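Local coordinates for protein N-acetylneuraminate lyase (Fusobacterium nucleatum subsp. nucleatum ATCC 25586, PDB 5ZKA) that is a lyase of the dihydrodipicolinate synthetase family, built on a closed eight-stranded parallel beta/alpha barrel, at residues Ile139-Phe144 with Val167-Gly172. Sequence-based numbering, arbitrary orientation.
Sequences IYSIPF and VKFTAG
Ile139 and Tyr140 pair in parallel with Val167 and Lys168, a compact example of how neighbouring barrel strands are joined first by backbone and then, where the strands end, by side chains. Two backbone hydrogen bonds bracket Tyr140: Lys168 N gives to Ile139 O at 2.7 Å, and Ser141 N gives to Lys168 O at 2.9 Å. Past the strand end the polar link passes to a side chain. Ser141 OG sits between its own N and carbonyl carbon (chi1 64°), turned toward Thr170, whose N donates to it at 3.1 Å in a nearly straight bond (169°); the hydroxyl in turn donates to Asn149 OD1, its stronger partner.

Two CH-pi contacts follow. Lys168, with CG anti to the backbone N and the chain extended beyond it, runs alongside Tyr140 in the same direction; its CD lies over one ring face, displaced toward the rim, 3.9 Å from the centroid, while NZ goes on to donate to Tyr140 OH at 3.1 Å. That hydroxyl also hydrogen-bonds Tyr47 OH, which helps to fix the phenol end. Ser141 CB in turn covers a face of the Phe169 ring, 4.2 Å from its centroid.

Apolar packing completes the join: Ile139 CG1 meets Val167 CB at 3.7 Å, and beyond the strands Ile142 CD1 reaches Ala171 CB at 3.6 Å.

The two strands belong to one beta-alpha-beta unit of the TIM barrel. Tyr140 and Lys168 point into the barrel, whereas Ile139 and Val167 face outward onto Phe155 of the connecting helix 152-159. Phe169 packs on helix 174-183, and Val167 bonds through its backbone to the next strand, 188-191.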
loop_
_atom_site.group_PDB
_atom_site.type_symbol
_atom_site.label_atom_id
_atom_site.label_comp_id
_atom_site.label_asym_id
_atom_site.label_seq_id
_atom_site.Cartn_x
_atom_site.Cartn_y
_atom_site.Cartn_z
ATOM N N ILE B 139 -14.254 12.882 -5.980
ATOM C CA ILE B 139 -14.650 11.558 -6.451
ATOM C C ILE B 139 -14.072 10.502 -5.520
ATOM O O ILE B 139 -13.175 10.766 -4.718
ATOM C CB ILE B 139 -14.205 11.296 -7.903
ATOM C CG1 ILE B 139 -12.687 11.455 -8.019
ATOM C CG2 ILE B 139 -14.941 12.216 -8.875
ATOM C CD1 ILE B 139 -12.117 10.987 -9.335
ATOM N N TYR B 140 -14.609 9.289 -5.620
ATOM C CA TYR B 140 -14.031 8.125 -4.962
ATOM C C TYR B 140 -13.163 7.375 -5.962
ATOM O O TYR B 140 -13.521 7.263 -7.138
ATOM C CB TYR B 140 -15.114 7.187 -4.424
ATOM C CG TYR B 140 -15.654 7.556 -3.058
ATOM C CD1 TYR B 140 -16.072 8.851 -2.788
ATOM C CD2 TYR B 140 -15.788 6.599 -2.054
ATOM C CE1 TYR B 140 -16.580 9.196 -1.555
ATOM C CE2 TYR B 140 -16.300 6.936 -0.811
ATOM C CZ TYR B 140 -16.694 8.242 -0.569
ATOM O OH TYR B 140 -17.208 8.611 0.654
ATOM N N SER B 141 -12.028 6.844 -5.483
ATOM C CA SER B 141 -11.158 6.047 -6.346
ATOM C C SER B 141 -11.833 4.757 -6.797
ATOM O O SER B 141 -11.613 4.307 -7.927
ATOM C CB SER B 141 -9.845 5.738 -5.623
ATOM O OG SER B 141 -10.083 4.920 -4.480
ATOM N N ILE B 142 -12.641 4.142 -5.939
ATOM C CA ILE B 142 -13.525 3.057 -6.340
ATOM C C ILE B 142 -14.946 3.618 -6.408
ATOM O O ILE B 142 -15.559 3.881 -5.362
ATOM C CB ILE B 142 -13.445 1.862 -5.383
ATOM C CG1 ILE B 142 -11.997 1.595 -4.975
ATOM C CG2 ILE B 142 -14.024 0.639 -6.056
ATOM C CD1 ILE B 142 -11.822 0.337 -4.135
ATOM N N PRO B 143 -15.507 3.813 -7.606
ATOM C CA PRO B 143 -16.791 4.526 -7.729
ATOM C C PRO B 143 -18.000 3.758 -7.211
ATOM O O PRO B 143 -19.107 4.311 -7.225
ATOM C CB PRO B 143 -16.906 4.778 -9.243
ATOM C CG PRO B 143 -15.521 4.588 -9.781
ATOM C CD PRO B 143 -14.900 3.540 -8.917
ATOM N N PHE B 144 -17.844 2.506 -6.785
ATOM C CA PHE B 144 -18.884 1.795 -6.051
ATOM C C PHE B 144 -18.213 0.703 -5.228
ATOM O O PHE B 144 -16.992 0.530 -5.273
ATOM C CB PHE B 144 -19.981 1.235 -6.972
ATOM C CG PHE B 144 -19.478 0.552 -8.224
ATOM C CD1 PHE B 144 -18.932 1.280 -9.273
ATOM C CD2 PHE B 144 -19.603 -0.822 -8.368
ATOM C CE1 PHE B 144 -18.488 0.647 -10.424
ATOM C CE2 PHE B 144 -19.167 -1.459 -9.519
ATOM C CZ PHE B 144 -18.609 -0.723 -10.547
ATOM N N VAL B 167 -9.886 13.475 -5.096
ATOM C CA VAL B 167 -10.328 12.086 -4.991
ATOM C C VAL B 167 -10.090 11.586 -3.574
ATOM O O VAL B 167 -9.066 11.898 -2.955
ATOM C CB VAL B 167 -9.600 11.173 -6.011
ATOM C CG1 VAL B 167 -8.093 11.406 -5.965
ATOM C CG2 VAL B 167 -9.939 9.686 -5.776
ATOM N N LYS B 168 -11.062 10.837 -3.047
ATOM C CA LYS B 168 -10.887 10.060 -1.822
ATOM C C LYS B 168 -10.401 8.668 -2.209
ATOM O O LYS B 168 -11.102 7.935 -2.916
ATOM C CB LYS B 168 -12.196 9.974 -1.032
ATOM C CG LYS B 168 -12.123 9.174 0.275
ATOM C CD LYS B 168 -13.536 9.034 0.872
ATOM C CE LYS B 168 -13.527 8.390 2.243
ATOM N NZ LYS B 168 -14.911 8.052 2.672
ATOM N N PHE B 169 -9.193 8.316 -1.761
ATOM C CA PHE B 169 -8.540 7.066 -2.131
ATOM C C PHE B 169 -8.880 6.023 -1.074
ATOM O O PHE B 169 -8.426 6.126 0.070
ATOM C CB PHE B 169 -7.031 7.274 -2.232
ATOM C CG PHE B 169 -6.406 6.639 -3.433
ATOM C CD1 PHE B 169 -5.783 5.411 -3.330
ATOM C CD2 PHE B 169 -6.417 7.286 -4.657
ATOM C CE1 PHE B 169 -5.200 4.826 -4.438
ATOM C CE2 PHE B 169 -5.836 6.707 -5.765
ATOM C CZ PHE B 169 -5.227 5.483 -5.657
ATOM N N THR B 170 -9.676 5.018 -1.443
ATOM C CA THR B 170 -10.219 4.103 -0.450
ATOM C C THR B 170 -9.572 2.725 -0.419
ATOM O O THR B 170 -9.802 1.980 0.544
ATOM C CB THR B 170 -11.722 3.913 -0.666
ATOM O OG1 THR B 170 -11.938 3.274 -1.925
ATOM C CG2 THR B 170 -12.427 5.266 -0.649
ATOM N N ALA B 171 -8.817 2.348 -1.443
ATOM C CA ALA B 171 -8.122 1.065 -1.467
ATOM C C ALA B 171 -6.627 1.332 -1.546
ATOM O O ALA B 171 -6.184 2.177 -2.333
ATOM C CB ALA B 171 -8.568 0.201 -2.649
ATOM N N GLY B 172 -5.856 0.617 -0.736
ATOM C CA GLY B 172 -4.444 0.924 -0.618
ATOM C C GLY B 172 -3.582 0.323 -1.708
ATOM O O GLY B 172 -2.775 -0.572 -1.442
#